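Local atomic coordinates of RagB/SusD domain protein (PDB entry 5J90), a protein that binds chitin and, as a SusD homolog of the outer-membrane lipoprotein family, probably captures chitin chains at the cell surface for uptake. Residues A[28-40]-A[96-108]. Residues are numbered along the deposited sequence; the frame is centred on the assembly and turned at random.
Sequences HIKGGFAPMFNNI and NVMFNAYDIANKS
Helix 33-37 runs roughly antiparallel to the last turns of helix 83-108, the axes of the short segments coming within 8.1 Å at 149°, with M36 against V97 and G32, just before the helix, against N100. M36 is the knob: its side chain enters the hole formed by V97, N100, A101 and I104, and the bend at chi3 (74°) turns CE onto A101 CB, 3.8 Å away. I104 reaches the other way, setting CD1 squarely over one face of the F33 ring, 3.9 Å from the centroid, a CH-pi contact. G32 packs its backbone directly on N100 and I104; its buried O finds no hydrogen-bond partner. At one end the amides of N39 and N96 stack, planes 12° apart: N39 ND2 donates a 2.8 Å hydrogen bond to P35 O, in the carbonyl plane and on a lone pair, whereas N96 ND2 bonds to Y92 O one turn earlier in its helix. At the other, the extended K107 chain passes I29 and brings NZ to H28 O in a 2.9 Å hydrogen bond; NZ also forms a salt bridge with D103 OD2. Within the mainly helical SusD-like fold, the short N-terminal helix thus lies along helices 83-108 and 113-134, L122 of the latter touching F33 and M36.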
loop_
_atom_site.group_PDB
_atom_site.type_symbol
_atom_site.label_atom_id
_atom_site.label_comp_id
_atom_site.label_asym_id
_atom_site.label_seq_id
_atom_site.Cartn_x
_atom_site.Cartn_y
_atom_site.Cartn_z
ATOM N N HIS A 28 12.619 35.069 -25.006
ATOM C CA HIS A 28 13.259 33.763 -25.081
ATOM C C HIS A 28 12.621 32.780 -24.099
ATOM O O HIS A 28 12.815 31.569 -24.206
ATOM C CB HIS A 28 14.755 33.902 -24.791
ATOM C CG HIS A 28 15.056 34.525 -23.462
ATOM N ND1 HIS A 28 14.571 35.763 -23.092
ATOM C CD2 HIS A 28 15.791 34.083 -22.415
ATOM C CE1 HIS A 28 14.994 36.055 -21.875
ATOM N NE2 HIS A 28 15.737 35.051 -21.441
ATOM N N ILE A 29 11.855 33.312 -23.153
ATOM C CA ILE A 29 11.217 32.515 -22.106
ATOM C C ILE A 29 9.760 32.195 -22.436
ATOM O O ILE A 29 9.289 31.079 -22.213
ATOM C CB ILE A 29 11.266 33.264 -20.753
ATOM C CG1 ILE A 29 12.687 33.246 -20.185
ATOM C CG2 ILE A 29 10.269 32.674 -19.748
ATOM C CD1 ILE A 29 12.884 34.172 -19.009
ATOM N N LYS A 30 9.052 33.177 -22.980
ATOM C CA LYS A 30 7.612 33.065 -23.178
ATOM C C LYS A 30 7.198 31.919 -24.097
ATOM O O LYS A 30 6.129 31.346 -23.924
ATOM C CB LYS A 30 7.043 34.390 -23.699
ATOM C CG LYS A 30 7.152 35.540 -22.704
ATOM C CD LYS A 30 6.692 36.853 -23.326
ATOM C CE LYS A 30 6.894 38.017 -22.371
ATOM N NZ LYS A 30 6.505 39.311 -23.001
ATOM N N GLY A 31 8.044 31.584 -25.068
ATOM C CA GLY A 31 7.724 30.562 -26.051
ATOM C C GLY A 31 7.560 29.165 -25.475
ATOM O O GLY A 31 6.962 28.284 -26.099
ATOM N N GLY A 32 8.087 28.959 -24.275
ATOM C CA GLY A 32 8.018 27.656 -23.639
ATOM C C GLY A 32 6.641 27.319 -23.091
ATOM O O GLY A 32 6.332 26.146 -22.844
ATOM N N PHE A 33 5.805 28.335 -22.895
ATOM C CA PHE A 33 4.497 28.105 -22.296
ATOM C C PHE A 33 3.495 27.407 -23.210
ATOM O O PHE A 33 2.729 26.552 -22.758
ATOM C CB PHE A 33 3.928 29.404 -21.722
ATOM C CG PHE A 33 4.588 29.821 -20.444
ATOM C CD1 PHE A 33 5.705 30.642 -20.458
ATOM C CD2 PHE A 33 4.103 29.375 -19.223
ATOM C CE1 PHE A 33 6.320 31.015 -19.278
ATOM C CE2 PHE A 33 4.711 29.748 -18.038
ATOM C CZ PHE A 33 5.824 30.571 -18.062
ATOM N N ALA A 34 3.505 27.739 -24.502
ATOM C CA ALA A 34 2.519 27.175 -25.417
ATOM C C ALA A 34 2.509 25.644 -25.446
ATOM O O ALA A 34 1.441 25.038 -25.374
ATOM C CB ALA A 34 2.683 27.759 -26.827
ATOM N N PRO A 35 3.689 25.010 -25.562
ATOM C CA PRO A 35 3.676 23.539 -25.565
ATOM C C PRO A 35 3.220 22.943 -24.226
ATOM O O PRO A 35 2.707 21.827 -24.226
ATOM C CB PRO A 35 5.135 23.154 -25.841
ATOM C CG PRO A 35 5.828 24.399 -26.269
ATOM C CD PRO A 35 5.017 25.582 -25.851
ATOM N N MET A 36 3.412 23.652 -23.117
ATOM C CA MET A 36 2.853 23.182 -21.841
ATOM C C MET A 36 1.326 23.225 -21.891
ATOM O O MET A 36 0.656 22.224 -21.629
ATOM C CB MET A 36 3.384 23.998 -20.661
ATOM C CG MET A 36 4.894 23.983 -20.555
ATOM S SD MET A 36 5.522 24.770 -19.049
ATOM C CE MET A 36 5.116 23.504 -17.828
ATOM N N PHE A 37 0.773 24.381 -22.260
ATOM C CA PHE A 37 -0.673 24.553 -22.357
ATOM C C PHE A 37 -1.319 23.556 -23.306
ATOM O O PHE A 37 -2.435 23.091 -23.066
ATOM C CB PHE A 37 -1.006 25.964 -22.865
ATOM C CG PHE A 37 -0.860 27.050 -21.828
ATOM C CD1 PHE A 37 -1.523 26.975 -20.608
ATOM C CD2 PHE A 37 -0.067 28.164 -22.085
ATOM C CE1 PHE A 37 -1.395 27.992 -19.674
ATOM C CE2 PHE A 37 0.062 29.179 -21.154
ATOM C CZ PHE A 37 -0.601 29.093 -19.944
ATOM N N ASN A 38 -0.617 23.244 -24.393
ATOM C CA ASN A 38 -1.187 22.432 -25.462
ATOM C C ASN A 38 -1.010 20.930 -25.279
ATOM O O ASN A 38 -1.483 20.146 -26.099
ATOM C CB ASN A 38 -0.609 22.846 -26.823
ATOM C CG ASN A 38 -1.166 24.162 -27.312
ATOM O OD1 ASN A 38 -2.301 24.526 -26.994
ATOM N ND2 ASN A 38 -0.367 24.892 -28.078
ATOM N N ASN A 39 -0.335 20.529 -24.202
ATOM C CA ASN A 39 0.001 19.110 -24.031
ATOM C C ASN A 39 -0.227 18.521 -22.650
ATOM O O ASN A 39 0.249 17.431 -22.368
ATOM C CB ASN A 39 1.432 18.816 -24.503
ATOM C CG ASN A 39 1.592 18.981 -26.004
ATOM O OD1 ASN A 39 1.273 18.074 -26.782
ATOM N ND2 ASN A 39 2.071 20.143 -26.420
ATOM N N ILE A 40 -0.946 19.226 -21.784
ATOM C CA ILE A 40 -1.433 18.596 -20.555
ATOM C C ILE A 40 -2.408 17.506 -20.982
ATOM O O ILE A 40 -2.227 16.326 -20.664
ATOM C CB ILE A 40 -2.083 19.617 -19.611
ATOM C CG1 ILE A 40 -1.031 20.626 -19.154
ATOM C CG2 ILE A 40 -2.747 18.918 -18.414
ATOM C CD1 ILE A 40 -1.619 21.925 -18.654
ATOM N N ASN A 96 6.956 17.761 -23.861
ATOM C CA ASN A 96 6.266 19.047 -23.973
ATOM C C ASN A 96 5.974 19.745 -22.666
ATOM O O ASN A 96 6.075 20.963 -22.581
ATOM C CB ASN A 96 4.975 18.881 -24.759
ATOM C CG ASN A 96 5.232 18.512 -26.188
ATOM O OD1 ASN A 96 5.799 19.300 -26.944
ATOM N ND2 ASN A 96 4.849 17.303 -26.568
ATOM N N VAL A 97 5.583 18.994 -21.647
ATOM C CA VAL A 97 5.354 19.616 -20.354
ATOM C C VAL A 97 6.646 19.697 -19.545
ATOM O O VAL A 97 7.094 20.787 -19.177
ATOM C CB VAL A 97 4.252 18.889 -19.557
ATOM C CG1 VAL A 97 4.109 19.504 -18.178
ATOM C CG2 VAL A 97 2.936 18.959 -20.321
ATOM N N MET A 98 7.261 18.547 -19.271
ATOM C CA MET A 98 8.424 18.539 -18.395
ATOM C C MET A 98 9.609 19.299 -18.980
ATOM O O MET A 98 10.253 20.073 -18.275
ATOM C CB MET A 98 8.829 17.111 -18.005
ATOM C CG MET A 98 9.848 17.059 -16.884
ATOM S SD MET A 98 9.142 17.630 -15.316
ATOM C CE MET A 98 10.536 17.311 -14.231
ATOM N N PHE A 99 9.900 19.078 -20.259
ATOM C CA PHE A 99 11.063 19.752 -20.821
ATOM C C PHE A 99 10.930 21.267 -20.743
ATOM O O PHE A 99 11.881 21.968 -20.400
ATOM C CB PHE A 99 11.364 19.354 -22.264
ATOM C CG PHE A 99 12.426 20.211 -22.874
ATOM C CD1 PHE A 99 13.759 19.993 -22.571
ATOM C CD2 PHE A 99 12.091 21.285 -23.684
ATOM C CE1 PHE A 99 14.745 20.807 -23.093
ATOM C CE2 PHE A 99 13.079 22.103 -24.214
ATOM C CZ PHE A 99 14.402 21.866 -23.911
ATOM N N ASN A 100 9.748 21.777 -21.061
ATOM C CA ASN A 100 9.568 23.214 -21.021
ATOM C C ASN A 100 9.547 23.790 -19.611
ATOM O O ASN A 100 10.008 24.902 -19.390
ATOM C CB ASN A 100 8.371 23.644 -21.864
ATOM C CG ASN A 100 8.648 23.484 -23.335
ATOM O OD1 ASN A 100 9.495 24.184 -23.888
ATOM N ND2 ASN A 100 7.963 22.553 -23.973
ATOM N N ALA A 101 9.054 23.023 -18.642
ATOM C CA ALA A 101 9.158 23.452 -17.256
ATOM C C ALA A 101 10.627 23.622 -16.878
ATOM O O ALA A 101 11.013 24.605 -16.250
ATOM C CB ALA A 101 8.474 22.444 -16.317
ATOM N N TYR A 102 11.431 22.640 -17.264
ATOM C CA TYR A 102 12.860 22.628 -16.986
ATOM C C TYR A 102 13.553 23.806 -17.673
ATOM O O TYR A 102 14.324 24.540 -17.052
ATOM C CB TYR A 102 13.414 21.287 -17.476
ATOM C CG TYR A 102 14.912 21.109 -17.469
ATOM C CD1 TYR A 102 15.600 20.919 -16.282
ATOM C CD2 TYR A 102 15.628 21.067 -18.658
ATOM C CE1 TYR A 102 16.974 20.720 -16.269
ATOM C CE2 TYR A 102 17.002 20.871 -18.658
ATOM C CZ TYR A 102 17.664 20.696 -17.462
ATOM O OH TYR A 102 19.030 20.501 -17.449
ATOM N N ASP A 103 13.252 23.979 -18.957
ATOM C CA ASP A 103 13.876 25.016 -19.772
ATOM C C ASP A 103 13.498 26.403 -19.256
ATOM O O ASP A 103 14.358 27.263 -19.082
ATOM C CB ASP A 103 13.458 24.842 -21.235
ATOM C CG ASP A 103 14.315 25.644 -22.200
ATOM O OD1 ASP A 103 15.545 25.733 -21.994
ATOM O OD2 ASP A 103 13.747 26.170 -23.180
ATOM N N ILE A 104 12.207 26.619 -19.000
ATOM C CA ILE A 104 11.754 27.894 -18.446
ATOM C C ILE A 104 12.423 28.174 -17.099
ATOM O O ILE A 104 12.866 29.297 -16.841
ATOM C CB ILE A 104 10.213 27.960 -18.304
ATOM C CG1 ILE A 104 9.547 27.955 -19.680
ATOM C CG2 ILE A 104 9.796 29.206 -17.522
ATOM C CD1 ILE A 104 8.074 27.631 -19.635
ATOM N N ALA A 105 12.517 27.162 -16.243
ATOM C CA ALA A 105 13.141 27.357 -14.939
ATOM C C ALA A 105 14.598 27.775 -15.103
ATOM O O ALA A 105 15.069 28.696 -14.428
ATOM C CB ALA A 105 13.035 26.089 -14.098
ATOM N N ASN A 106 15.307 27.105 -16.010
ATOM C CA ASN A 106 16.715 27.425 -16.235
ATOM C C ASN A 106 16.914 28.876 -16.665
ATOM O O ASN A 106 17.864 29.533 -16.244
ATOM C CB ASN A 106 17.338 26.481 -17.265
ATOM C CG ASN A 106 17.412 25.053 -16.772
ATOM O OD1 ASN A 106 17.432 24.803 -15.568
ATOM N ND2 ASN A 106 17.449 24.107 -17.702
ATOM N N LYS A 107 16.004 29.376 -17.490
ATOM C CA LYS A 107 16.120 30.727 -18.028
ATOM C C LYS A 107 15.586 31.791 -17.077
ATOM O O LYS A 107 16.003 32.951 -17.138
ATOM C CB LYS A 107 15.366 30.837 -19.354
ATOM C CG LYS A 107 15.894 29.965 -20.485
ATOM C CD LYS A 107 14.939 30.025 -21.669
ATOM C CE LYS A 107 15.382 29.142 -22.819
ATOM N NZ LYS A 107 14.370 29.137 -23.919
ATOM N N SER A 108 14.663 31.410 -16.199
ATOM C CA SER A 108 13.917 32.411 -15.440
ATOM C C SER A 108 14.162 32.413 -13.935
ATOM O O SER A 108 13.990 33.445 -13.285
ATOM C CB SER A 108 12.416 32.291 -15.718
ATOM O OG SER A 108 11.871 31.135 -15.107
HETATM O O HOH W 1 17.241 34.113 -19.226
HETATM O O HOH W 2 11.284 28.953 -22.840
#